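Local structure of uncharacterized protein (Bombyx mori, 5AZ0) at residues V174-L186 / L209-Y223. The protein is an aldo-keto reductase (AKR2E5) of the silkworm, which probably reduces carbonyl compounds with a nicotinamide cofactor, as its family does. Residues are numbered along the deposited sequence; the frame is centred on the assembly and turned at random.
Sequences VSNFNIEQMKRLL and LVDYCQANEVVVVAY
Two near-parallel helices meet here with one tyrosine as a knob in the hole of the other helix, while the loop after strand 172-175 is tied to strand 219-223 by one short bond, Tyr-223 OH to Asn-176 OD1 at 2.5 Å. This is the aldo-keto reductase (beta/alpha)8 barrel: strand 195-199 lies between strands 172-175 and 219-223, and helices 179-186 and 209-215 pack side by side on the outside of the barrel, their segment axes 10.3 Å apart and 16° from parallel. Tyr-212, with CG anti to the backbone N (chi1 -178°), sends its ring into the hole formed by Ile-179, Met-182, Lys-183 and Leu-186. Ile-179 CD1 presses on its CB at 3.6 Å, and the hydroxyl ends 3.2 Å from Lys-183 CA. Replacing this tyrosine with an alanine would probably open a gap among those four side chains and leave Ile-179 and Leu-186 without the ring they pack on. Deeper in, Leu-209 sets CD1 against the first turn, 3.7 Å from Ile-179 N, and the bent chain of Met-182 brings its CE within 4.3 Å of Val-218 CG1. Asn-178 and Gln-181 close that first turn as a capping box. At the other helix's Schellman end, Asn-216 ND2 donates to Tyr-212 O at 2.9 Å while lying above the rim of the Tyr-212 ring. The Tyr-223 hydroxyl reaches a lone pair of Asn-176 OD1; ND2 bonds His-137 O.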
ATOM      1  N   VAL A 174       7.082  -5.728  -4.123  1.00 19.77           N
ATOM      2  CA  VAL A 174       5.939  -6.175  -4.894  1.00 20.02           C
ATOM      3  C   VAL A 174       4.673  -5.840  -4.203  1.00 18.61           C
ATOM      4  O   VAL A 174       4.627  -5.447  -3.037  1.00 19.57           O
ATOM      5  CB  VAL A 174       6.017  -7.720  -5.225  1.00 20.95           C
ATOM      6  CG1 VAL A 174       7.258  -8.061  -6.043  1.00 19.92           C
ATOM      7  CG2 VAL A 174       5.990  -8.599  -3.942  1.00 21.31           C
ATOM      8  N   SER A 175       3.600  -6.014  -4.925  1.00 20.15           N
ATOM      9  CA  SER A 175       2.310  -5.804  -4.385  1.00 21.09           C
ATOM     10  C   SER A 175       1.343  -6.868  -4.959  1.00 22.60           C
ATOM     11  O   SER A 175       1.412  -7.241  -6.095  1.00 21.59           O
ATOM     12  CB  SER A 175       1.844  -4.411  -4.742  1.00 23.89           C
ATOM     13  OG  SER A 175       0.614  -4.099  -4.129  1.00 23.23           O
ATOM     14  N   ASN A 176       0.433  -7.323  -4.117  1.00 21.03           N
ATOM     15  CA  ASN A 176      -0.521  -8.349  -4.468  1.00 21.99           C
ATOM     16  C   ASN A 176       0.054  -9.675  -4.921  1.00 22.37           C
ATOM     17  O   ASN A 176      -0.511 -10.293  -5.800  1.00 26.42           O
ATOM     18  CB  ASN A 176      -1.487  -7.836  -5.488  1.00 21.97           C
ATOM     19  CG  ASN A 176      -2.229  -6.596  -5.025  1.00 23.89           C
ATOM     20  OD1 ASN A 176      -3.011  -6.619  -4.063  1.00 24.76           O
ATOM     21  ND2 ASN A 176      -2.012  -5.504  -5.739  1.00 24.22           N
ATOM     22  N   PHE A 177       1.189 -10.078  -4.358  1.00 22.06           N
ATOM     23  CA  PHE A 177       1.766 -11.349  -4.697  1.00 24.04           C
ATOM     24  C   PHE A 177       1.163 -12.336  -3.678  1.00 27.16           C
ATOM     25  O   PHE A 177       1.110 -12.024  -2.468  1.00 26.41           O
ATOM     26  CB  PHE A 177       3.305 -11.323  -4.588  1.00 22.95           C
ATOM     27  CG  PHE A 177       4.019 -10.928  -5.869  1.00 20.38           C
ATOM     28  CD1 PHE A 177       3.599  -9.861  -6.605  1.00 20.09           C
ATOM     29  CD2 PHE A 177       5.083 -11.659  -6.321  1.00 20.11           C
ATOM     30  CE1 PHE A 177       4.211  -9.579  -7.814  1.00 19.89           C
ATOM     31  CE2 PHE A 177       5.733 -11.371  -7.476  1.00 19.94           C
ATOM     32  CZ  PHE A 177       5.263 -10.323  -8.248  1.00 20.62           C
ATOM     33  N   ASN A 178       0.744 -13.521  -4.130  1.00 23.86           N
ATOM     34  CA  ASN A 178       0.253 -14.526  -3.191  1.00 21.53           C
ATOM     35  C   ASN A 178       1.460 -15.355  -2.709  1.00 23.02           C
ATOM     36  O   ASN A 178       2.575 -15.137  -3.123  1.00 20.09           O
ATOM     37  CB  ASN A 178      -0.861 -15.402  -3.827  1.00 21.85           C
ATOM     38  CG  ASN A 178      -0.370 -16.226  -5.001  1.00 20.94           C
ATOM     39  OD1 ASN A 178       0.797 -16.630  -5.087  1.00 23.37           O
ATOM     40  ND2 ASN A 178      -1.240 -16.408  -5.965  1.00 23.07           N
ATOM     41  N   ILE A 179       1.221 -16.377  -1.873  1.00 24.36           N
ATOM     42  CA  ILE A 179       2.316 -17.048  -1.195  1.00 24.69           C
ATOM     43  C   ILE A 179       3.121 -17.838  -2.168  1.00 25.10           C
ATOM     44  O   ILE A 179       4.373 -17.883  -2.078  1.00 23.70           O
ATOM     45  CB  ILE A 179       1.779 -17.901   0.004  1.00 30.21           C
ATOM     46  CG1 ILE A 179       2.927 -18.452   0.835  1.00 32.17           C
ATOM     47  CG2 ILE A 179       0.794 -19.045  -0.466  1.00 30.25           C
ATOM     48  CD1 ILE A 179       2.439 -19.074   2.157  1.00 37.04           C
ATOM     49  N   GLU A 180       2.457 -18.392  -3.200  1.00 25.00           N
ATOM     50  CA  GLU A 180       3.113 -19.135  -4.268  0.50 24.67           C
ATOM     51  C   GLU A 180       4.021 -18.222  -5.092  1.00 23.35           C
ATOM     52  O   GLU A 180       5.165 -18.532  -5.448  1.00 23.51           O
ATOM     53  CB  GLU A 180       2.014 -19.784  -5.190  0.50 25.71           C
ATOM     54  CG  GLU A 180       1.148 -20.907  -4.565  0.50 28.80           C
ATOM     55  CD  GLU A 180      -0.114 -20.474  -3.802  0.50 29.57           C
ATOM     56  OE1 GLU A 180      -0.447 -19.276  -3.745  0.50 26.36           O
ATOM     57  OE2 GLU A 180      -0.782 -21.360  -3.207  0.50 34.87           O
ATOM     58  N   GLN A 181       3.468 -17.072  -5.464  1.00 21.49           N
ATOM     59  CA  GLN A 181       4.297 -16.043  -6.222  1.00 20.96           C
ATOM     60  C   GLN A 181       5.498 -15.531  -5.379  1.00 21.46           C
ATOM     61  O   GLN A 181       6.639 -15.446  -5.855  1.00 21.27           O
ATOM     62  CB  GLN A 181       3.388 -14.907  -6.639  1.00 21.89           C
ATOM     63  CG  GLN A 181       2.376 -15.371  -7.706  1.00 22.90           C
ATOM     64  CD  GLN A 181       1.261 -14.405  -7.915  1.00 23.97           C
ATOM     65  OE1 GLN A 181       0.859 -13.705  -6.991  1.00 21.59           O
ATOM     66  NE2 GLN A 181       0.756 -14.335  -9.152  1.00 27.19           N
ATOM     67  N   MET A 182       5.265 -15.343  -4.086  1.00 22.29           N
ATOM     68  CA  MET A 182       6.374 -14.910  -3.195  1.00 22.56           C
ATOM     69  C   MET A 182       7.454 -15.919  -3.111  1.00 22.84           C
ATOM     70  O   MET A 182       8.690 -15.613  -3.225  1.00 20.38           O
ATOM     71  CB  MET A 182       5.829 -14.580  -1.811  1.00 21.35           C
ATOM     72  CG  MET A 182       4.978 -13.292  -1.769  1.00 23.33           C
ATOM     73  SD  MET A 182       5.982 -11.801  -2.199  1.00 25.62           S
ATOM     74  CE  MET A 182       7.452 -12.009  -1.230  1.00 22.68           C
ATOM     75  N   LYS A 183       7.020 -17.173  -2.951  1.00 26.29           N
ATOM     76  CA  LYS A 183       8.033 -18.273  -2.894  1.00 28.12           C
ATOM     77  C   LYS A 183       8.886 -18.420  -4.186  1.00 22.97           C
ATOM     78  O   LYS A 183      10.134 -18.555  -4.168  1.00 24.21           O
ATOM     79  CB  LYS A 183       7.309 -19.577  -2.496  1.00 34.02           C
ATOM     80  CG  LYS A 183       8.139 -20.820  -2.624  1.00 49.67           C
ATOM     81  CD  LYS A 183       7.563 -22.034  -1.882  1.00 61.30           C
ATOM     82  CE  LYS A 183       8.631 -23.155  -1.802  1.00 70.47           C
ATOM     83  NZ  LYS A 183       8.181 -24.408  -1.100  1.00 75.37           N
ATOM     84  N   ARG A 184       8.208 -18.420  -5.318  1.00 22.01           N
ATOM     85  CA  ARG A 184       8.895 -18.526  -6.604  1.00 24.79           C
ATOM     86  C   ARG A 184       9.794 -17.278  -6.828  1.00 22.48           C
ATOM     87  O   ARG A 184      10.940 -17.355  -7.282  1.00 26.11           O
ATOM     88  CB  ARG A 184       7.864 -18.621  -7.744  1.00 27.04           C
ATOM     89  CG  ARG A 184       8.517 -18.951  -9.095  1.00 28.15           C
ATOM     90  CD  ARG A 184       7.526 -19.634 -10.040  1.00 26.17           C
ATOM     91  NE  ARG A 184       8.096 -19.644 -11.404  1.00 28.87           N
ATOM     92  CZ  ARG A 184       8.073 -18.638 -12.302  1.00 29.85           C
ATOM     93  NH1 ARG A 184       7.541 -17.448 -12.046  1.00 28.16           N
ATOM     94  NH2 ARG A 184       8.630 -18.820 -13.494  1.00 32.07           N
ATOM     95  N   LEU A 185       9.275 -16.116  -6.461  1.00 21.91           N
ATOM     96  CA  LEU A 185      10.151 -14.879  -6.583  1.00 22.69           C
ATOM     97  C   LEU A 185      11.398 -15.002  -5.711  1.00 18.97           C
ATOM     98  O   LEU A 185      12.542 -14.807  -6.151  1.00 19.42           O
ATOM     99  CB  LEU A 185       9.297 -13.624  -6.271  1.00 21.89           C
ATOM    100  CG  LEU A 185      10.126 -12.338  -6.270  1.00 22.90           C
ATOM    101  CD1 LEU A 185      10.823 -12.165  -7.598  1.00 23.26           C
ATOM    102  CD2 LEU A 185       9.216 -11.167  -5.969  1.00 23.41           C
ATOM    103  N   LEU A 186      11.198 -15.371  -4.454  1.00 21.27           N
ATOM    104  CA  LEU A 186      12.318 -15.480  -3.512  1.00 24.78           C
ATOM    105  C   LEU A 186      13.329 -16.579  -3.878  1.00 27.57           C
ATOM    106  O   LEU A 186      14.537 -16.446  -3.615  1.00 26.09           O
ATOM    107  CB  LEU A 186      11.799 -15.684  -2.088  1.00 26.42           C
ATOM    108  CG  LEU A 186      11.169 -14.457  -1.409  1.00 26.93           C
ATOM    109  CD1 LEU A 186      10.457 -14.894  -0.158  1.00 30.08           C
ATOM    110  CD2 LEU A 186      12.261 -13.496  -1.019  1.00 26.18           C
ATOM    111  N   LEU A 209       0.076 -15.942   4.471  1.00 27.24           N
ATOM    112  CA  LEU A 209       0.902 -15.052   3.599  1.00 27.20           C
ATOM    113  C   LEU A 209       1.790 -14.085   4.455  1.00 21.34           C
ATOM    114  O   LEU A 209       2.998 -14.031   4.279  1.00 22.90           O
ATOM    115  CB  LEU A 209       0.017 -14.332   2.590  1.00 25.79           C
ATOM    116  CG  LEU A 209       0.686 -13.330   1.584  1.00 27.26           C
ATOM    117  CD1 LEU A 209       1.838 -13.981   0.865  1.00 24.58           C
ATOM    118  CD2 LEU A 209      -0.406 -12.744   0.654  1.00 27.57           C
ATOM    119  N   VAL A 210       1.222 -13.533   5.507  1.00 20.84           N
ATOM    120  CA  VAL A 210       1.992 -12.644   6.389  1.00 21.94           C
ATOM    121  C   VAL A 210       3.124 -13.399   7.063  1.00 25.81           C
ATOM    122  O   VAL A 210       4.251 -12.936   7.090  1.00 25.39           O
ATOM    123  CB  VAL A 210       1.062 -11.969   7.405  1.00 23.22           C
ATOM    124  CG1 VAL A 210       1.825 -11.239   8.519  1.00 24.32           C
ATOM    125  CG2 VAL A 210       0.130 -11.008   6.691  1.00 24.03           C
ATOM    126  N   ASP A 211       2.829 -14.587   7.589  1.00 26.93           N
ATOM    127  CA  ASP A 211       3.820 -15.379   8.277  1.00 24.39           C
ATOM    128  C   ASP A 211       4.914 -15.769   7.332  1.00 22.24           C
ATOM    129  O   ASP A 211       6.067 -15.720   7.675  1.00 22.35           O
ATOM    130  CB  ASP A 211       3.177 -16.671   8.903  1.00 25.79           C
ATOM    131  CG  ASP A 211       2.276 -16.375  10.111  1.00 27.78           C
ATOM    132  OD1 ASP A 211       2.282 -15.250  10.683  1.00 33.12           O
ATOM    133  OD2 ASP A 211       1.504 -17.264  10.471  1.00 34.74           O
ATOM    134  N   TYR A 212       4.538 -16.180   6.138  1.00 22.49           N
ATOM    135  CA  TYR A 212       5.561 -16.549   5.148  1.00 22.56           C
ATOM    136  C   TYR A 212       6.493 -15.345   4.827  1.00 23.75           C
ATOM    137  O   TYR A 212       7.753 -15.457   4.762  1.00 25.90           O
ATOM    138  CB  TYR A 212       4.902 -17.069   3.840  1.00 23.51           C
ATOM    139  CG  TYR A 212       5.956 -17.506   2.843  1.00 26.39           C
ATOM    140  CD1 TYR A 212       6.656 -18.721   3.014  1.00 28.97           C
ATOM    141  CD2 TYR A 212       6.318 -16.714   1.799  1.00 25.17           C
ATOM    142  CE1 TYR A 212       7.649 -19.106   2.121  1.00 27.80           C
ATOM    143  CE2 TYR A 212       7.337 -17.063   0.928  1.00 25.67           C
ATOM    144  CZ  TYR A 212       7.993 -18.246   1.085  1.00 28.87           C
ATOM    145  OH  TYR A 212       8.991 -18.552   0.183  1.00 27.84           O
ATOM    146  N   CYS A 213       5.885 -14.199   4.600  1.00 22.58           N
ATOM    147  CA  CYS A 213       6.711 -12.953   4.311  1.00 22.66           C
ATOM    148  C   CYS A 213       7.653 -12.625   5.442  1.00 19.89           C
ATOM    149  O   CYS A 213       8.860 -12.453   5.231  1.00 17.78           O
ATOM    150  CB  CYS A 213       5.793 -11.761   3.941  1.00 21.95           C
ATOM    151  SG  CYS A 213       4.978 -11.950   2.272  1.00 23.87           S
ATOM    152  N   GLN A 214       7.102 -12.564   6.647  1.00 20.09           N
ATOM    153  CA  GLN A 214       7.876 -12.228   7.837  1.00 22.83           C
ATOM    154  C   GLN A 214       8.927 -13.269   8.103  1.00 24.67           C
ATOM    155  O   GLN A 214      10.059 -12.864   8.458  1.00 23.15           O
ATOM    156  CB  GLN A 214       6.975 -12.018   9.046  1.00 23.87           C
ATOM    157  CG  GLN A 214       6.070 -10.788   8.809  1.00 25.13           C
ATOM    158  CD  GLN A 214       5.171 -10.494   9.983  1.00 28.32           C
ATOM    159  OE1 GLN A 214       4.910 -11.383  10.751  1.00 26.44           O
ATOM    160  NE2 GLN A 214       4.716  -9.248  10.135  1.00 28.80           N
ATOM    161  N   ALA A 215       8.635 -14.581   7.852  1.00 22.14           N
ATOM    162  CA  ALA A 215       9.732 -15.588   8.027  1.00 26.13           C
ATOM    163  C   ALA A 215      10.844 -15.381   7.045  1.00 25.98           C
ATOM    164  O   ALA A 215      11.935 -15.838   7.302  1.00 26.26           O
ATOM    165  CB  ALA A 215       9.237 -17.048   7.889  1.00 27.25           C
ATOM    166  N   ASN A 216      10.559 -14.781   5.875  1.00 23.79           N
ATOM    167  CA  ASN A 216      11.582 -14.499   4.899  1.00 22.17           C
ATOM    168  C   ASN A 216      12.078 -13.050   4.928  1.00 24.00           C
ATOM    169  O   ASN A 216      12.727 -12.588   3.993  1.00 24.72           O
ATOM    170  CB  ASN A 216      11.070 -14.890   3.557  1.00 23.99           C
ATOM    171  CG  ASN A 216      11.011 -16.412   3.396  1.00 26.75           C
ATOM    172  OD1 ASN A 216      12.007 -17.012   3.080  1.00 29.35           O
ATOM    173  ND2 ASN A 216       9.892 -17.007   3.657  1.00 26.46           N
ATOM    174  N   GLU A 217      11.794 -12.355   6.022  1.00 23.39           N
ATOM    175  CA  GLU A 217      12.219 -10.975   6.234  1.00 24.00           C
ATOM    176  C   GLU A 217      11.724  -9.946   5.221  1.00 23.01           C
ATOM    177  O   GLU A 217      12.299  -8.874   5.092  1.00 21.32           O
ATOM    178  CB  GLU A 217      13.687 -10.850   6.310  1.00 25.35           C
ATOM    179  CG  GLU A 217      14.488 -11.919   7.031  1.00 32.35           C
ATOM    180  CD  GLU A 217      14.257 -11.994   8.496  1.00 35.79           C
ATOM    181  OE1 GLU A 217      13.471 -11.167   9.060  1.00 36.62           O
ATOM    182  OE2 GLU A 217      14.923 -12.877   9.073  1.00 46.29           O
ATOM    183  N   VAL A 218      10.604 -10.245   4.589  1.00 20.79           N
ATOM    184  CA  VAL A 218       9.889  -9.295   3.752  1.00 21.44           C
ATOM    185  C   VAL A 218       8.866  -8.641   4.641  1.00 21.92           C
ATOM    186  O   VAL A 218       8.140  -9.336   5.388  1.00 24.36           O
ATOM    187  CB  VAL A 218       9.201 -10.023   2.604  1.00 21.60           C
ATOM    188  CG1 VAL A 218       8.348  -9.109   1.750  1.00 21.04           C
ATOM    189  CG2 VAL A 218      10.241 -10.808   1.787  1.00 20.21           C
ATOM    190  N   VAL A 219       8.841  -7.309   4.628  1.00 19.27           N
ATOM    191  CA  VAL A 219       7.853  -6.528   5.384  1.00 18.00           C
ATOM    192  C   VAL A 219       6.535  -6.478   4.635  1.00 18.22           C
ATOM    193  O   VAL A 219       6.490  -6.278   3.404  1.00 19.09           O
ATOM    194  CB  VAL A 219       8.381  -5.137   5.645  1.00 20.33           C
ATOM    195  CG1 VAL A 219       7.299  -4.220   6.235  1.00 20.86           C
ATOM    196  CG2 VAL A 219       9.563  -5.252   6.603  1.00 20.86           C
ATOM    197  N   VAL A 220       5.463  -6.692   5.380  1.00 16.35           N
ATOM    198  CA  VAL A 220       4.147  -6.661   4.865  1.00 20.59           C
ATOM    199  C   VAL A 220       3.547  -5.253   5.039  1.00 20.45           C
ATOM    200  O   VAL A 220       3.628  -4.683   6.134  1.00 24.37           O
ATOM    201  CB  VAL A 220       3.235  -7.670   5.571  1.00 20.26           C
ATOM    202  CG1 VAL A 220       1.816  -7.547   5.056  1.00 22.98           C
ATOM    203  CG2 VAL A 220       3.726  -9.061   5.295  1.00 22.63           C
ATOM    204  N   VAL A 221       2.919  -4.742   3.984  1.00 20.55           N
ATOM    205  CA  VAL A 221       2.356  -3.398   4.000  1.00 21.47           C
ATOM    206  C   VAL A 221       0.942  -3.561   3.630  1.00 20.38           C
ATOM    207  O   VAL A 221       0.662  -4.077   2.571  1.00 20.12           O
ATOM    208  CB  VAL A 221       3.081  -2.429   3.028  1.00 21.72           C
ATOM    209  CG1 VAL A 221       2.309  -1.075   2.877  1.00 22.16           C
ATOM    210  CG2 VAL A 221       4.528  -2.210   3.501  1.00 18.82           C
ATOM    211  N   ALA A 222       0.041  -3.098   4.504  1.00 20.81           N
ATOM    212  CA  ALA A 222      -1.390  -3.293   4.296  1.00 22.90           C
ATOM    213  C   ALA A 222      -2.058  -2.080   3.647  1.00 23.94           C
ATOM    214  O   ALA A 222      -2.031  -1.006   4.246  1.00 22.34           O
ATOM    215  CB  ALA A 222      -2.076  -3.550   5.632  1.00 22.26           C
ATOM    216  N   TYR A 223      -2.663  -2.268   2.490  1.00 23.72           N
ATOM    217  CA  TYR A 223      -3.700  -1.360   2.022  1.00 25.72           C
ATOM    218  C   TYR A 223      -5.102  -1.838   2.404  1.00 28.89           C
ATOM    219  O   TYR A 223      -5.274  -2.971   2.816  1.00 25.95           O
ATOM    220  CB  TYR A 223      -3.567  -1.068   0.546  1.00 23.43           C
ATOM    221  CG  TYR A 223      -3.923  -2.139  -0.445  1.00 27.57           C
ATOM    222  CD1 TYR A 223      -5.244  -2.346  -0.837  1.00 28.23           C
ATOM    223  CD2 TYR A 223      -2.948  -2.925  -1.030  1.00 23.87           C
ATOM    224  CE1 TYR A 223      -5.556  -3.317  -1.755  1.00 28.97           C
ATOM    225  CE2 TYR A 223      -3.266  -3.857  -1.954  1.00 24.50           C
ATOM    226  CZ  TYR A 223      -4.553  -4.075  -2.316  1.00 29.42           C
ATOM    227  OH  TYR A 223      -4.839  -5.020  -3.311  1.00 28.67           O
TER